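Mannan endo-1,4-beta-mannosidase (Bacillus subtilis, PDB 2WHK) catalyses the random endo-hydrolysis of beta-1,4-mannosidic linkages in mannan, galactomannan and glucomannan, breaking down glucomannan as a secreted family 26 glycoside hydrolase. Local coordinates at residues A[149-154]-A[206-211]; A[281-286]-A[314-319]; A[235-240]-A[253-258]. One frame throughout, in Å; residues are numbered along the deposited sequence. Where two conformers were deposited one is given.

Contact 1: residues A[149-154]-A[206-211]; sequences GLQELE and RGLDHL. With CA (calcium ion), chain E.
E154 and H210 bury the most surface here, with L150 next. The aliphatic part of E154 lies across the imidazole of H210: CB sits over the middle of one face, 3.5 Å from the ring centroid and 5° off the normal, while L211 CD2 covers the opposite face nearer the rim and L208 CB lies at the edge. H210 takes chi1 of 64°, with CG between its own N and carbonyl carbon, which swings the ring in against the helix. There NE2 gives a weak, bent hydrogen bond to L150 O (2.8 Å), a carbonyl that also accepts from E154 N; ND1 is buried and has no partner in the model. All this lies at the N-terminal end of the TIM barrel strands, where helix 134-154 stops beside the loop that feeds strand 211-215. Beyond CG, E154 runs extended, and its carboxylate grips the calcium ion with both oxygens, OE1 and OE2 each 2.5 Å from the metal. G207 O, at 2.3 Å, and three waters complete the six ligands. D209 N reaches E154 OE2 at 2.9 Å with a nearly straight N-H (163°), coming from above the carboxylate plane, and Q151 NE2 binds E154 OE1 on its anti lone pair (2.7 Å). The carboxylate is therefore fixed in rotation by metal and two donors. Q151 OE1 accepts hydrogen bonds from two waters, one of them a calcium ligand, the other leading to R206, whose guanidinium is salt-bridged to D148. L150 packs crosswise on L208, CB to CD1 3.9 Å, and also meets L211.

Contact 2: residues A[281-286]-A[314-319]; sequences FINAIK and YHDSWT. With CA (calcium ion), chain D.
D316 and K286 come from opposite directions and form a salt bridge. K286 NZ lies 2.8 Å from D316 OD1, on that oxygen's syn lone pair, with a second, weak bond to OD2. D316 carries its CG anti to its backbone nitrogen (chi1 -164°), which brings the carboxylate to the side of K286. The anti lone pair of D316 OD1 accepts from W318 N (3.0 Å, 168°): an Asx turn that overlaps the type I turn from D316 to T319. I282 CG1 packs against the same carboxylate, 3.6 Å from D316 CG. S317 is an inner residue of the turn; its OG lies at the edge of the W318 indole, and its carbonyl accepts from a calcium-bound water. W318 follows, and the extended chain of K286 runs over one face of the indole, CG above its centre and CE 3.6 Å from the centroid of the five-membered ring. NZ, further along, makes an off-centre cation-pi contact with that ring (4.4 Å). I285 CG2 approaches W318 CZ3 obliquely. At T319 the carbonyl O binds the calcium ion at 2.4 Å, N30 and E324 supplying further ligands, while I282 CD1 touches T319 OG1, which is hydrogen-bonded to L313 O. The lysine ammonium thus has both a carboxylate and an indole for company, which probably keeps it charged and holds helix 278-288 to the turn leading into the calcium site.

Contact 3: residues A[235-240]-A[253-258]; sequences DIVGLD and DQLTAL
The flat group that L255 meets is a peptide, since no aromatic ring takes part: L255 CD2 lies over one face of the G238 peptide, 3.3 Å from G238 O and 3.5 Å from G238 C. L255 CD2 also touches L239 CD2 at 3.7 Å, one residue further along the strand. V237 flanks the leucine on the other side, sliding past it in the opposite direction, with its CG2 4.1 Å from L255 CB and close to L255 O as well. Strand 236-243, helix 252-256 and strand 262-269 form one beta-alpha-beta unit of the TIM barrel, and the short helix covers the strand's outer face. With an alanine in place of L255, a gap is likely to open between V237 and L239, and the G238 peptide would probably lose its methyl cover. L258 adds a further apolar touch, CD1 to V237 CG1 at 4.0 Å. On the strand's inner side D240 is salt-bridged to R163, near E167 and E266, the probable proton donor and nucleophile by analogy with relatives.

Overall arrangement
Along the chain contact 1 comes first, then contact 3, then contact 2, each closing before the next opens, and all three belong to the same TIM barrel. Strand 211-215, which contact 1 leads into, pairs in parallel with strand 236-243 of contact 3; the two contacts just touch, L211 O to D235 OD2 at 4.1 Å, although their centres are about 25 Å apart. Strand 262-269 closes the unit of contact 3 and precedes helix 278-288 of contact 2, the centres about 19 Å apart. Contacts 1 and 2 lie on opposite sides of the chain's centre, their centres about 32 Å apart; each holds a calcium site, and the ions probably steady separate parts of the barrel's periphery.

Contact 1: residues A[149-154]-A[206-211]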
loop_
_atom_site.group_PDB
_atom_site.type_symbol
_atom_site.label_atom_id
_atom_site.label_comp_id
_atom_site.label_asym_id
_atom_site.label_seq_id
_atom_site.Cartn_x
_atom_site.Cartn_y
_atom_site.Cartn_z
ATOM N N GLY A 149 3.618 14.142 8.348
ATOM C CA GLY A 149 2.262 13.856 7.869
ATOM C C GLY A 149 1.618 12.683 8.599
ATOM O O GLY A 149 0.466 12.764 9.046
ATOM N N LEU A 150 2.360 11.586 8.719
ATOM C CA LEU A 150 1.862 10.394 9.403
ATOM C C LEU A 150 1.538 10.696 10.867
ATOM O O LEU A 150 0.557 10.182 11.398
ATOM C CB LEU A 150 2.856 9.229 9.276
ATOM C CG LEU A 150 3.139 8.741 7.842
ATOM C CD1 LEU A 150 4.251 7.678 7.796
ATOM C CD2 LEU A 150 1.857 8.219 7.183
ATOM N N GLN A 151 2.342 11.555 11.499
ATOM C CA GLN A 151 2.111 11.964 12.883
ATOM C C GLN A 151 0.714 12.550 13.077
ATOM O O GLN A 151 0.063 12.271 14.083
ATOM C CB GLN A 151 3.161 12.984 13.342
ATOM C CG GLN A 151 3.084 13.313 14.837
ATOM C CD GLN A 151 3.322 12.092 15.700
ATOM O OE1 GLN A 151 4.434 11.572 15.764
ATOM N NE2 GLN A 151 2.270 11.618 16.362
ATOM N N GLU A 152 0.260 13.359 12.118
ATOM C CA GLU A 152 -1.089 13.932 12.156
ATOM C C GLU A 152 -2.149 12.846 12.358
ATOM O O GLU A 152 -3.061 12.987 13.182
ATOM C CB GLU A 152 -1.402 14.692 10.862
ATOM C CG GLU A 152 -1.227 16.226 10.936
ATOM C CD GLU A 152 -0.905 16.848 9.569
ATOM O OE1 GLU A 152 -1.624 16.529 8.602
ATOM O OE2 GLU A 152 0.060 17.647 9.451
ATOM N N LEU A 153 -1.999 11.753 11.617
ATOM C CA LEU A 153 -2.937 10.631 11.676
ATOM C C LEU A 153 -2.773 9.857 12.990
ATOM O O LEU A 153 -3.759 9.458 13.590
ATOM C CB LEU A 153 -2.755 9.707 10.455
ATOM C CG LEU A 153 -2.726 10.392 9.077
ATOM C CD1 LEU A 153 -2.321 9.422 7.959
ATOM C CD2 LEU A 153 -4.049 11.048 8.769
ATOM N N GLU A 154 -1.535 9.675 13.449
ATOM C CA GLU A 154 -1.279 8.978 14.723
ATOM C C GLU A 154 -1.918 9.692 15.909
ATOM O O GLU A 154 -2.395 9.042 16.851
ATOM C CB GLU A 154 0.219 8.800 15.009
ATOM C CG GLU A 154 0.488 7.675 16.029
ATOM C CD GLU A 154 1.752 7.840 16.859
ATOM O OE1 GLU A 154 2.243 8.973 17.045
ATOM O OE2 GLU A 154 2.262 6.819 17.365
ATOM N N ARG A 206 10.865 8.299 14.999
ATOM C CA ARG A 206 9.651 9.108 15.032
ATOM C C ARG A 206 8.490 8.506 15.840
ATOM O O ARG A 206 7.448 9.150 15.978
ATOM C CB ARG A 206 9.215 9.430 13.596
ATOM C CG ARG A 206 10.293 10.180 12.794
ATOM C CD ARG A 206 10.616 11.571 13.378
ATOM N NE ARG A 206 9.431 12.422 13.442
ATOM C CZ ARG A 206 9.038 13.269 12.495
ATOM N NH1 ARG A 206 9.754 13.432 11.380
ATOM N NH2 ARG A 206 7.923 13.970 12.671
ATOM N N GLY A 207 8.671 7.299 16.377
ATOM C CA GLY A 207 7.712 6.713 17.332
ATOM C C GLY A 207 6.303 6.505 16.789
ATOM O O GLY A 207 5.322 6.593 17.528
ATOM N N LEU A 208 6.198 6.222 15.494
ATOM C CA LEU A 208 4.891 6.098 14.845
ATOM C C LEU A 208 4.319 4.686 15.041
ATOM O O LEU A 208 4.816 3.715 14.469
ATOM C CB LEU A 208 5.001 6.472 13.361
ATOM C CG LEU A 208 5.410 7.931 13.111
ATOM C CD1 LEU A 208 5.738 8.153 11.637
ATOM C CD2 LEU A 208 4.353 8.917 13.582
ATOM N N ASP A 209 3.282 4.582 15.878
ATOM C CA ASP A 209 2.742 3.285 16.307
ATOM C C ASP A 209 1.398 2.904 15.672
ATOM O O ASP A 209 0.703 1.995 16.142
ATOM C CB ASP A 209 2.637 3.274 17.836
ATOM C CG ASP A 209 3.998 3.223 18.505
ATOM O OD1 ASP A 209 4.903 2.564 17.951
ATOM O OD2 ASP A 209 4.157 3.831 19.594
ATOM N N HIS A 210 1.067 3.560 14.568
ATOM C CA HIS A 210 -0.226 3.375 13.915
ATOM C C HIS A 210 -0.070 2.799 12.507
ATOM O O HIS A 210 -1.027 2.795 11.733
ATOM C CB HIS A 210 -0.983 4.710 13.854
ATOM C CG HIS A 210 -0.310 5.752 13.015
ATOM N ND1 HIS A 210 1.053 5.961 13.041
ATOM C CD2 HIS A 210 -0.807 6.640 12.123
ATOM C CE1 HIS A 210 1.364 6.933 12.201
ATOM N NE2 HIS A 210 0.252 7.363 11.633
ATOM N N LEU A 211 1.122 2.295 12.191
ATOM C CA LEU A 211 1.427 1.837 10.839
ATOM C C LEU A 211 1.374 0.320 10.721
ATOM O O LEU A 211 1.956 -0.411 11.532
ATOM C CB LEU A 211 2.795 2.357 10.378
ATOM C CG LEU A 211 3.046 3.863 10.528
ATOM C CD1 LEU A 211 4.456 4.228 10.085
ATOM C CD2 LEU A 211 2.017 4.683 9.761
HETATM CA CA CA E . 3.961 8.142 18.642
HETATM O O HOH W 1 5.235 9.712 17.293
HETATM O O HOH W 2 6.853 12.563 15.176
HETATM O O HOH W 3 3.736 6.382 20.176
HETATM O O HOH W 4 3.153 9.875 20.013
#

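Contact 2: residues A[281-286]-A[314-319]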
loop_
_atom_site.group_PDB
_atom_site.type_symbol
_atom_site.label_atom_id
_atom_site.label_comp_id
_atom_site.label_asym_id
_atom_site.label_seq_id
_atom_site.Cartn_x
_atom_site.Cartn_y
_atom_site.Cartn_z
ATOM N N PHE A 281 -13.183 -10.445 -11.377
ATOM C CA PHE A 281 -12.082 -10.364 -10.425
ATOM C C PHE A 281 -12.491 -10.909 -9.052
ATOM O O PHE A 281 -11.760 -11.709 -8.471
ATOM C CB PHE A 281 -11.557 -8.926 -10.325
ATOM C CG PHE A 281 -10.523 -8.719 -9.245
ATOM C CD1 PHE A 281 -9.309 -9.391 -9.278
ATOM C CD2 PHE A 281 -10.760 -7.830 -8.205
ATOM C CE1 PHE A 281 -8.352 -9.198 -8.280
ATOM C CE2 PHE A 281 -9.813 -7.629 -7.205
ATOM C CZ PHE A 281 -8.610 -8.314 -7.241
ATOM N N ILE A 282 -13.658 -10.498 -8.542
ATOM C CA ILE A 282 -14.127 -11.025 -7.261
ATOM C C ILE A 282 -14.394 -12.533 -7.382
ATOM O O ILE A 282 -14.082 -13.280 -6.457
ATOM C CB ILE A 282 -15.360 -10.256 -6.696
ATOM C CG1 ILE A 282 -15.674 -10.700 -5.260
ATOM C CG2 ILE A 282 -16.582 -10.423 -7.595
ATOM C CD1 ILE A 282 -14.555 -10.468 -4.260
ATOM N N ASN A 283 -14.946 -12.971 -8.516
ATOM C CA ASN A 283 -15.145 -14.405 -8.785
ATOM C C ASN A 283 -13.821 -15.170 -8.751
ATOM O O ASN A 283 -13.727 -16.264 -8.190
ATOM C CB ASN A 283 -15.799 -14.624 -10.161
ATOM C CG ASN A 283 -17.237 -14.121 -10.230
ATOM O OD1 ASN A 283 -17.841 -13.766 -9.217
ATOM N ND2 ASN A 283 -17.789 -14.088 -11.445
ATOM N N ALA A 284 -12.790 -14.587 -9.349
ATOM C CA ALA A 284 -11.467 -15.212 -9.372
ATOM C C ALA A 284 -10.854 -15.313 -7.974
ATOM O O ALA A 284 -10.179 -16.294 -7.646
ATOM C CB ALA A 284 -10.528 -14.450 -10.337
ATOM N N ILE A 285 -11.102 -14.312 -7.132
ATOM C CA ILE A 285 -10.657 -14.380 -5.741
ATOM C C ILE A 285 -11.223 -15.628 -5.046
ATOM O O ILE A 285 -10.496 -16.317 -4.348
ATOM C CB ILE A 285 -11.016 -13.083 -4.955
ATOM C CG1 ILE A 285 -10.048 -11.969 -5.353
ATOM C CG2 ILE A 285 -10.954 -13.307 -3.434
ATOM C CD1 ILE A 285 -10.429 -10.571 -4.808
ATOM N N LYS A 286 -12.506 -15.910 -5.253
ATOM C CA LYS A 286 -13.186 -17.047 -4.588
ATOM C C LYS A 286 -12.593 -18.393 -4.992
ATOM O O LYS A 286 -12.559 -19.326 -4.190
ATOM C CB LYS A 286 -14.682 -17.042 -4.908
ATOM C CG LYS A 286 -15.395 -15.817 -4.381
ATOM C CD LYS A 286 -16.898 -15.899 -4.560
ATOM C CE LYS A 286 -17.516 -14.546 -4.266
ATOM N NZ LYS A 286 -18.987 -14.513 -4.466
ATOM N N TYR A 314 -19.086 -4.704 -5.734
ATOM C CA TYR A 314 -19.385 -4.081 -4.449
ATOM C C TYR A 314 -20.499 -4.785 -3.681
ATOM O O TYR A 314 -20.514 -4.765 -2.455
ATOM C CB TYR A 314 -19.653 -2.574 -4.627
ATOM C CG TYR A 314 -18.356 -1.813 -4.528
ATOM C CD1 TYR A 314 -17.485 -1.742 -5.605
ATOM C CD2 TYR A 314 -17.965 -1.238 -3.329
ATOM C CE1 TYR A 314 -16.271 -1.083 -5.499
ATOM C CE2 TYR A 314 -16.759 -0.578 -3.215
ATOM C CZ TYR A 314 -15.918 -0.504 -4.294
ATOM O OH TYR A 314 -14.711 0.147 -4.153
ATOM N N HIS A 315 -21.416 -5.433 -4.393
ATOM C CA HIS A 315 -22.532 -6.111 -3.732
ATOM C C HIS A 315 -22.293 -7.605 -3.525
ATOM O O HIS A 315 -23.089 -8.282 -2.869
ATOM C CB HIS A 315 -23.826 -5.839 -4.496
ATOM C CG HIS A 315 -24.221 -4.397 -4.471
ATOM N ND1 HIS A 315 -24.410 -3.710 -3.293
ATOM C CD2 HIS A 315 -24.454 -3.509 -5.467
ATOM C CE1 HIS A 315 -24.745 -2.462 -3.563
ATOM N NE2 HIS A 315 -24.770 -2.311 -4.874
ATOM N N ASP A 316 -21.178 -8.115 -4.043
ATOM C CA ASP A 316 -20.796 -9.502 -3.775
ATOM C C ASP A 316 -20.778 -9.767 -2.267
ATOM O O ASP A 316 -20.310 -8.939 -1.487
ATOM C CB ASP A 316 -19.427 -9.826 -4.369
ATOM C CG ASP A 316 -19.173 -11.315 -4.444
ATOM O OD1 ASP A 316 -18.836 -11.926 -3.409
ATOM O OD2 ASP A 316 -19.329 -11.868 -5.551
ATOM N N SER A 317 -21.277 -10.929 -1.852
ATOM C CA SER A 317 -21.338 -11.254 -0.427
ATOM C C SER A 317 -19.965 -11.244 0.265
ATOM O O SER A 317 -19.874 -11.026 1.466
ATOM C CB SER A 317 -22.018 -12.611 -0.215
ATOM O OG SER A 317 -21.234 -13.649 -0.777
ATOM N N TRP A 318 -18.893 -11.468 -0.487
ATOM C CA TRP A 318 -17.551 -11.458 0.091
ATOM C C TRP A 318 -17.012 -10.042 0.360
ATOM O O TRP A 318 -16.098 -9.868 1.169
ATOM C CB TRP A 318 -16.568 -12.173 -0.840
ATOM C CG TRP A 318 -16.633 -13.671 -0.785
ATOM C CD1 TRP A 318 -17.749 -14.449 -0.719
ATOM C CD2 TRP A 318 -15.515 -14.565 -0.809
ATOM N NE1 TRP A 318 -17.397 -15.777 -0.688
ATOM C CE2 TRP A 318 -16.031 -15.878 -0.748
ATOM C CE3 TRP A 318 -14.130 -14.384 -0.883
ATOM C CZ2 TRP A 318 -15.207 -17.002 -0.752
ATOM C CZ3 TRP A 318 -13.312 -15.493 -0.885
ATOM C CH2 TRP A 318 -13.854 -16.792 -0.810
ATOM N N THR A 319 -17.567 -9.045 -0.327
ATOM C CA THR A 319 -16.990 -7.703 -0.315
ATOM C C THR A 319 -17.405 -6.906 0.922
ATOM O O THR A 319 -18.596 -6.739 1.201
ATOM C CB THR A 319 -17.331 -6.948 -1.601
ATOM O OG1 THR A 319 -16.984 -7.770 -2.722
ATOM C CG2 THR A 319 -16.554 -5.636 -1.681
HETATM CA CA CA D . -20.705 -6.367 2.223
HETATM O O HOH W 5 -20.111 -12.044 -7.857
HETATM O O HOH W 6 -21.284 -6.631 -0.268
HETATM O O HOH W 7 -21.407 -8.662 1.937
HETATM O O HOH W 8 -21.699 -4.200 1.446
HETATM O O HOH W 9 -23.265 -6.490 2.298
#

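Contact 3: residues A[235-240]-A[253-258]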
loop_
_atom_site.group_PDB
_atom_site.type_symbol
_atom_site.label_atom_id
_atom_site.label_comp_id
_atom_site.label_asym_id
_atom_site.label_seq_id
_atom_site.Cartn_x
_atom_site.Cartn_y
_atom_site.Cartn_z
ATOM N N ASP A 235 3.796 -6.659 7.779
ATOM C CA ASP A 235 2.502 -7.107 8.284
ATOM C C ASP A 235 1.656 -7.796 7.228
ATOM O O ASP A 235 1.026 -8.818 7.497
ATOM C CB ASP A 235 1.727 -5.925 8.876
ATOM C CG ASP A 235 2.383 -5.378 10.119
ATOM O OD1 ASP A 235 2.550 -6.162 11.078
ATOM O OD2 ASP A 235 2.740 -4.180 10.148
ATOM N N ILE A 236 1.623 -7.213 6.031
ATOM C CA ILE A 236 0.808 -7.709 4.933
ATOM C C ILE A 236 1.681 -7.799 3.693
ATOM O O ILE A 236 2.456 -6.898 3.423
ATOM C CB ILE A 236 -0.403 -6.760 4.643
ATOM C CG1 ILE A 236 -1.349 -6.705 5.857
ATOM C CG2 ILE A 236 -1.148 -7.215 3.403
ATOM C CD1 ILE A 236 -2.423 -5.609 5.779
ATOM N N VAL A 237 1.555 -8.900 2.965
ATOM C CA VAL A 237 2.192 -9.053 1.661
ATOM C C VAL A 237 1.129 -8.961 0.583
ATOM O O VAL A 237 -0.040 -9.253 0.818
ATOM C CB VAL A 237 2.952 -10.392 1.547
ATOM C CG1 VAL A 237 4.074 -10.449 2.571
ATOM C CG2 VAL A 237 2.028 -11.590 1.681
ATOM N N GLY A 238 1.519 -8.546 -0.614
ATOM C CA GLY A 238 0.540 -8.451 -1.675
ATOM C C GLY A 238 1.112 -8.196 -3.041
ATOM O O GLY A 238 2.298 -7.929 -3.180
ATOM N N LEU A 239 0.245 -8.277 -4.044
ATOM C CA LEU A 239 0.636 -8.099 -5.432
ATOM C C LEU A 239 0.024 -6.839 -6.016
ATOM O O LEU A 239 -1.180 -6.621 -5.890
ATOM C CB LEU A 239 0.170 -9.290 -6.263
ATOM C CG LEU A 239 0.811 -10.642 -5.952
ATOM C CD1 LEU A 239 0.012 -11.774 -6.601
ATOM C CD2 LEU A 239 2.270 -10.663 -6.402
ATOM N N ASP A 240 0.858 -6.025 -6.662
ATOM C CA ASP A 240 0.383 -4.996 -7.581
ATOM C C ASP A 240 0.119 -5.701 -8.908
ATOM O O ASP A 240 1.055 -6.127 -9.601
ATOM C CB ASP A 240 1.400 -3.867 -7.751
ATOM C CG ASP A 240 1.495 -2.965 -6.538
ATOM O OD1 ASP A 240 0.983 -3.340 -5.458
ATOM O OD2 ASP A 240 2.090 -1.865 -6.664
ATOM N N ASP A 253 0.599 -18.129 -4.663
ATOM C CA ASP A 253 1.188 -19.220 -3.886
ATOM C C ASP A 253 2.506 -18.805 -3.219
ATOM O O ASP A 253 2.718 -19.102 -2.046
ATOM C CB ASP A 253 1.376 -20.479 -4.752
ATOM C CG ASP A 253 0.071 -21.258 -4.968
ATOM O OD1 ASP A 253 -0.977 -20.888 -4.394
ATOM O OD2 ASP A 253 0.097 -22.262 -5.717
ATOM N N GLN A 254 3.376 -18.109 -3.950
ATOM C CA GLN A 254 4.669 -17.654 -3.410
ATOM C C GLN A 254 4.520 -16.717 -2.221
ATOM O O GLN A 254 5.217 -16.857 -1.211
ATOM C CB GLN A 254 5.465 -16.891 -4.466
ATOM C CG GLN A 254 6.005 -17.717 -5.600
ATOM C CD GLN A 254 6.785 -16.855 -6.555
ATOM O OE1 GLN A 254 7.950 -16.544 -6.314
ATOM N NE2 GLN A 254 6.140 -16.440 -7.638
ATOM N N LEU A 255 3.629 -15.738 -2.359
ATOM C CA LEU A 255 3.415 -14.753 -1.299
ATOM C C LEU A 255 2.644 -15.324 -0.110
ATOM O O LEU A 255 3.007 -15.052 1.035
ATOM C CB LEU A 255 2.744 -13.482 -1.848
ATOM C CG LEU A 255 3.678 -12.276 -2.028
ATOM C CD1 LEU A 255 4.977 -12.639 -2.709
ATOM C CD2 LEU A 255 2.970 -11.158 -2.786
ATOM N N THR A 256 1.601 -16.116 -0.359
ATOM C CA THR A 256 0.872 -16.749 0.751
ATOM C C THR A 256 1.777 -17.730 1.491
ATOM O O THR A 256 1.603 -17.950 2.687
ATOM C CB THR A 256 -0.433 -17.459 0.323
ATOM O OG1 THR A 256 -0.167 -18.405 -0.720
ATOM C CG2 THR A 256 -1.476 -16.442 -0.148
ATOM N N ALA A 257 2.756 -18.284 0.773
ATOM C CA ALA A 257 3.773 -19.167 1.362
ATOM C C ALA A 257 4.636 -18.485 2.427
ATOM O O ALA A 257 5.303 -19.167 3.217
ATOM C CB ALA A 257 4.671 -19.761 0.255
ATOM N N LEU A 258 4.641 -17.151 2.448
ATOM C CA LEU A 258 5.320 -16.400 3.506
ATOM C C LEU A 258 4.508 -16.359 4.809
ATOM O O LEU A 258 4.979 -15.819 5.801
ATOM C CB LEU A 258 5.633 -14.975 3.044
ATOM C CG LEU A 258 6.472 -14.838 1.771
ATOM C CD1 LEU A 258 6.530 -13.389 1.285
ATOM C CD2 LEU A 258 7.880 -15.385 1.998
#